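PDB 5FQ8: outer membrane protein OMP121 from Bacteroides thetaiotaomicron, which probably takes up nutrients across the outer membrane as a TonB-dependent receptor, a beta-barrel closed by an N-terminal plug domain. Local coordinates for residues W185-E197 with N937-D950. Numbering follows the deposited sequence.
Sequences WSTVLRLPEFQNE and NLFVWTPSSNTFID
R190 reaches into the loop that follows strand 928-941 and meets T942, where the TonB-dependent receptor barrel gives way to loops. Strand 177-188, first of the barrel, and strand 928-941 are not neighbours; strand 973-983 pairs with both, so the segments meet just before that strand begins, beside S972. R190 CB points at the other segment, CG lies 3.8 Å from D950 N, and CD passes the carbonyl O of F948. Bends at chi2 (92°) and chi3 (58°), about the CB-CG and CG-CD bonds, turn the guanidinium toward T942. NH2 donates to T942 OG1 at 2.9 Å, tilted out of the guanidinium plane, and NH1 adds a weak bond to the same oxygen. NH1 also lies 2.8 Å from I949 O. V940 CG1 covers one face, offset toward its rim. T942 OG1 donates to N946 O, so one hydroxyl ties the arginine to the far side of the P943-N946 type I turn.

Before R190, L189 sets CD1 3.4 Å from L938 O and CD2 against N937 and V940. After it, P192 sets CG 3.5 Å from F948 O, and E193 N makes a nearly straight hydrogen bond (163°) to T947 O. E193 OE1 bonds to a polar side chain of another protein chain. N946 OD1 accepts from F948 N at 2.9 Å, an Asx turn, and from I949 N at 3.3 Å, making an Asx motif.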
# COMPACT_ATOMS: atom_id res chain seq x y z
N TRP B 185 -36.79 7.39 -13.41
CA TRP B 185 -36.64 7.72 -12.01
C TRP B 185 -36.71 6.47 -11.16
O TRP B 185 -37.39 5.50 -11.51
CB TRP B 185 -37.72 8.69 -11.57
CG TRP B 185 -37.64 9.98 -12.20
CD1 TRP B 185 -37.11 11.10 -11.68
CD2 TRP B 185 -38.08 10.32 -13.50
NE1 TRP B 185 -37.19 12.13 -12.57
CE2 TRP B 185 -37.79 11.67 -13.70
CE3 TRP B 185 -38.70 9.61 -14.52
CZ2 TRP B 185 -38.10 12.32 -14.87
CZ3 TRP B 185 -39.01 10.26 -15.67
CH2 TRP B 185 -38.71 11.60 -15.84
N SER B 186 -36.04 6.51 -10.02
CA SER B 186 -36.16 5.45 -9.02
C SER B 186 -36.51 6.07 -7.68
O SER B 186 -35.90 7.06 -7.28
CB SER B 186 -34.88 4.64 -8.93
OG SER B 186 -33.73 5.46 -8.97
N THR B 187 -37.53 5.52 -7.02
CA THR B 187 -37.87 5.87 -5.65
C THR B 187 -37.92 4.61 -4.78
O THR B 187 -38.04 3.49 -5.27
CB THR B 187 -39.20 6.58 -5.56
OG1 THR B 187 -40.22 5.67 -5.96
CG2 THR B 187 -39.20 7.79 -6.43
N VAL B 188 -37.85 4.83 -3.47
CA VAL B 188 -37.66 3.74 -2.53
C VAL B 188 -38.94 2.92 -2.40
O VAL B 188 -40.04 3.47 -2.27
CB VAL B 188 -37.20 4.30 -1.17
CG1 VAL B 188 -38.21 5.28 -0.64
CG2 VAL B 188 -36.97 3.18 -0.21
N LEU B 189 -38.79 1.60 -2.42
CA LEU B 189 -39.90 0.66 -2.64
C LEU B 189 -40.52 0.13 -1.37
O LEU B 189 -41.74 0.03 -1.29
CB LEU B 189 -39.43 -0.52 -3.48
CG LEU B 189 -40.44 -1.64 -3.67
CD1 LEU B 189 -41.61 -1.12 -4.45
CD2 LEU B 189 -39.83 -2.82 -4.38
N ARG B 190 -39.70 -0.26 -0.40
CA ARG B 190 -40.19 -0.85 0.84
C ARG B 190 -39.15 -0.55 1.92
O ARG B 190 -38.00 -0.97 1.81
CB ARG B 190 -40.43 -2.35 0.67
CG ARG B 190 -39.92 -3.28 1.77
CD ARG B 190 -40.97 -3.55 2.85
NE ARG B 190 -42.20 -4.15 2.34
CZ ARG B 190 -42.42 -5.46 2.26
NH1 ARG B 190 -41.49 -6.30 2.65
NH2 ARG B 190 -43.58 -5.91 1.79
N LEU B 191 -39.54 0.24 2.89
CA LEU B 191 -38.77 0.42 4.10
C LEU B 191 -39.44 -0.36 5.21
O LEU B 191 -40.62 -0.71 5.11
CB LEU B 191 -38.70 1.91 4.48
CG LEU B 191 -37.95 2.81 3.51
CD1 LEU B 191 -38.18 4.26 3.86
CD2 LEU B 191 -36.48 2.50 3.53
N PRO B 192 -38.73 -0.68 6.28
CA PRO B 192 -39.36 -1.45 7.35
C PRO B 192 -40.49 -0.67 7.99
O PRO B 192 -40.43 0.55 8.11
CB PRO B 192 -38.20 -1.69 8.33
CG PRO B 192 -37.00 -1.59 7.50
CD PRO B 192 -37.29 -0.50 6.54
N GLU B 193 -41.53 -1.38 8.37
CA GLU B 193 -42.64 -0.72 9.04
C GLU B 193 -42.25 -0.44 10.47
O GLU B 193 -41.82 -1.33 11.20
CB GLU B 193 -43.89 -1.58 8.97
CG GLU B 193 -45.07 -0.97 9.65
CD GLU B 193 -46.26 -1.86 9.65
OE1 GLU B 193 -46.14 -2.98 9.12
OE2 GLU B 193 -47.30 -1.44 10.16
N PHE B 194 -42.40 0.81 10.87
CA PHE B 194 -41.89 1.30 12.13
C PHE B 194 -42.99 1.44 13.16
O PHE B 194 -44.16 1.56 12.83
CB PHE B 194 -41.23 2.66 11.95
CG PHE B 194 -40.08 2.63 11.02
CD1 PHE B 194 -38.95 1.91 11.34
CD2 PHE B 194 -40.12 3.32 9.83
CE1 PHE B 194 -37.89 1.87 10.49
CE2 PHE B 194 -39.05 3.29 8.98
CZ PHE B 194 -37.94 2.56 9.30
N GLN B 195 -42.58 1.45 14.41
CA GLN B 195 -43.42 1.85 15.51
C GLN B 195 -43.33 3.37 15.64
O GLN B 195 -42.26 3.93 15.53
CB GLN B 195 -42.97 1.15 16.79
CG GLN B 195 -43.10 1.97 18.04
CD GLN B 195 -41.85 2.72 18.39
OE1 GLN B 195 -41.91 3.82 18.90
NE2 GLN B 195 -40.71 2.12 18.11
N ASN B 196 -44.45 4.02 15.85
CA ASN B 196 -44.44 5.46 16.09
C ASN B 196 -45.05 5.79 17.45
O ASN B 196 -45.63 6.85 17.64
CB ASN B 196 -45.17 6.25 14.99
CG ASN B 196 -44.44 6.21 13.65
OD1 ASN B 196 -43.40 6.85 13.48
ND2 ASN B 196 -45.01 5.52 12.69
N GLU B 197 -44.92 4.87 18.41
CA GLU B 197 -45.51 5.05 19.72
C GLU B 197 -44.54 5.61 20.74
O GLU B 197 -44.93 6.44 21.57
CB GLU B 197 -46.06 3.71 20.21
CG GLU B 197 -47.18 3.81 21.22
CD GLU B 197 -47.71 2.46 21.65
OE1 GLU B 197 -47.45 1.46 20.95
OE2 GLU B 197 -48.39 2.41 22.69
N ASN B 937 -39.99 -3.34 -10.95
CA ASN B 937 -39.89 -3.53 -9.51
C ASN B 937 -40.86 -2.57 -8.81
O ASN B 937 -40.47 -1.74 -8.00
CB ASN B 937 -38.44 -3.34 -9.05
CG ASN B 937 -38.17 -3.90 -7.65
OD1 ASN B 937 -38.59 -4.99 -7.29
ND2 ASN B 937 -37.43 -3.14 -6.86
N LEU B 938 -42.13 -2.69 -9.18
CA LEU B 938 -43.10 -1.65 -8.88
C LEU B 938 -43.79 -1.83 -7.54
O LEU B 938 -44.06 -0.86 -6.85
CB LEU B 938 -44.15 -1.57 -9.99
CG LEU B 938 -43.72 -0.76 -11.20
CD1 LEU B 938 -44.87 -0.59 -12.15
CD2 LEU B 938 -43.19 0.58 -10.75
N PHE B 939 -44.09 -3.07 -7.16
CA PHE B 939 -44.76 -3.30 -5.89
C PHE B 939 -44.44 -4.71 -5.46
O PHE B 939 -44.38 -5.61 -6.29
CB PHE B 939 -46.27 -3.09 -6.04
CG PHE B 939 -46.97 -2.79 -4.77
CD1 PHE B 939 -47.30 -3.80 -3.89
CD2 PHE B 939 -47.30 -1.49 -4.45
CE1 PHE B 939 -47.96 -3.54 -2.71
CE2 PHE B 939 -47.96 -1.20 -3.26
CZ PHE B 939 -48.29 -2.24 -2.39
N VAL B 940 -44.20 -4.91 -4.17
CA VAL B 940 -43.82 -6.21 -3.65
C VAL B 940 -44.76 -6.57 -2.50
O VAL B 940 -45.08 -5.72 -1.67
CB VAL B 940 -42.34 -6.24 -3.22
CG1 VAL B 940 -42.10 -5.23 -2.15
CG2 VAL B 940 -41.93 -7.62 -2.81
N TRP B 941 -45.24 -7.81 -2.50
CA TRP B 941 -46.14 -8.32 -1.48
C TRP B 941 -45.44 -9.45 -0.75
O TRP B 941 -45.03 -10.43 -1.38
CB TRP B 941 -47.45 -8.82 -2.08
CG TRP B 941 -48.36 -7.78 -2.66
CD1 TRP B 941 -49.31 -7.06 -2.00
CD2 TRP B 941 -48.42 -7.37 -4.02
NE1 TRP B 941 -49.94 -6.22 -2.87
CE2 TRP B 941 -49.41 -6.39 -4.12
CE3 TRP B 941 -47.71 -7.74 -5.17
CZ2 TRP B 941 -49.73 -5.77 -5.32
CZ3 TRP B 941 -48.03 -7.12 -6.36
CH2 TRP B 941 -49.02 -6.14 -6.43
N THR B 942 -45.31 -9.32 0.55
CA THR B 942 -44.67 -10.33 1.38
C THR B 942 -45.65 -10.85 2.41
O THR B 942 -46.62 -10.17 2.75
CB THR B 942 -43.44 -9.75 2.09
OG1 THR B 942 -43.81 -8.57 2.81
CG2 THR B 942 -42.38 -9.43 1.08
N PRO B 943 -45.44 -12.06 2.92
CA PRO B 943 -46.28 -12.58 3.99
C PRO B 943 -46.30 -11.68 5.21
O PRO B 943 -45.41 -10.87 5.43
CB PRO B 943 -45.61 -13.92 4.33
CG PRO B 943 -45.04 -14.35 3.05
CD PRO B 943 -44.57 -13.11 2.37
N SER B 944 -47.36 -11.84 6.00
CA SER B 944 -47.60 -11.10 7.23
C SER B 944 -46.34 -10.91 8.08
O SER B 944 -46.15 -9.85 8.69
CB SER B 944 -48.66 -11.83 8.05
OG SER B 944 -48.79 -11.27 9.34
N SER B 945 -45.49 -11.93 8.11
CA SER B 945 -44.40 -11.96 9.08
C SER B 945 -43.20 -11.13 8.67
O SER B 945 -42.32 -10.88 9.49
CB SER B 945 -43.96 -13.39 9.27
OG SER B 945 -43.54 -13.93 8.04
N ASN B 946 -43.13 -10.73 7.42
CA ASN B 946 -42.01 -9.96 6.91
C ASN B 946 -42.54 -8.58 6.59
O ASN B 946 -43.20 -8.39 5.58
CB ASN B 946 -41.40 -10.65 5.70
CG ASN B 946 -40.45 -9.77 4.95
OD1 ASN B 946 -40.17 -8.65 5.33
ND2 ASN B 946 -39.92 -10.30 3.86
N THR B 947 -42.26 -7.63 7.46
CA THR B 947 -42.58 -6.24 7.19
C THR B 947 -41.32 -5.42 7.04
O THR B 947 -41.31 -4.24 7.35
CB THR B 947 -43.43 -5.66 8.30
OG1 THR B 947 -42.73 -5.81 9.53
CG2 THR B 947 -44.75 -6.37 8.39
N PHE B 948 -40.24 -6.05 6.58
CA PHE B 948 -38.94 -5.43 6.69
C PHE B 948 -38.25 -5.20 5.36
O PHE B 948 -37.80 -4.08 5.10
CB PHE B 948 -38.05 -6.26 7.62
CG PHE B 948 -38.72 -6.66 8.88
CD1 PHE B 948 -39.13 -5.72 9.79
CD2 PHE B 948 -38.98 -7.98 9.14
CE1 PHE B 948 -39.77 -6.08 10.93
CE2 PHE B 948 -39.62 -8.35 10.27
CZ PHE B 948 -40.02 -7.40 11.17
N ILE B 949 -38.14 -6.21 4.51
CA ILE B 949 -37.30 -6.11 3.33
C ILE B 949 -38.00 -6.59 2.07
O ILE B 949 -38.92 -7.41 2.12
CB ILE B 949 -36.01 -6.92 3.49
CG1 ILE B 949 -36.36 -8.39 3.70
CG2 ILE B 949 -35.20 -6.41 4.62
CD1 ILE B 949 -35.21 -9.31 3.47
N ASP B 950 -37.54 -6.09 0.94
CA ASP B 950 -37.78 -6.74 -0.33
C ASP B 950 -36.77 -7.87 -0.37
O ASP B 950 -35.57 -7.62 -0.45
CB ASP B 950 -37.61 -5.78 -1.50
CG ASP B 950 -37.47 -6.48 -2.84
OD1 ASP B 950 -37.57 -7.71 -2.94
OD2 ASP B 950 -37.25 -5.78 -3.84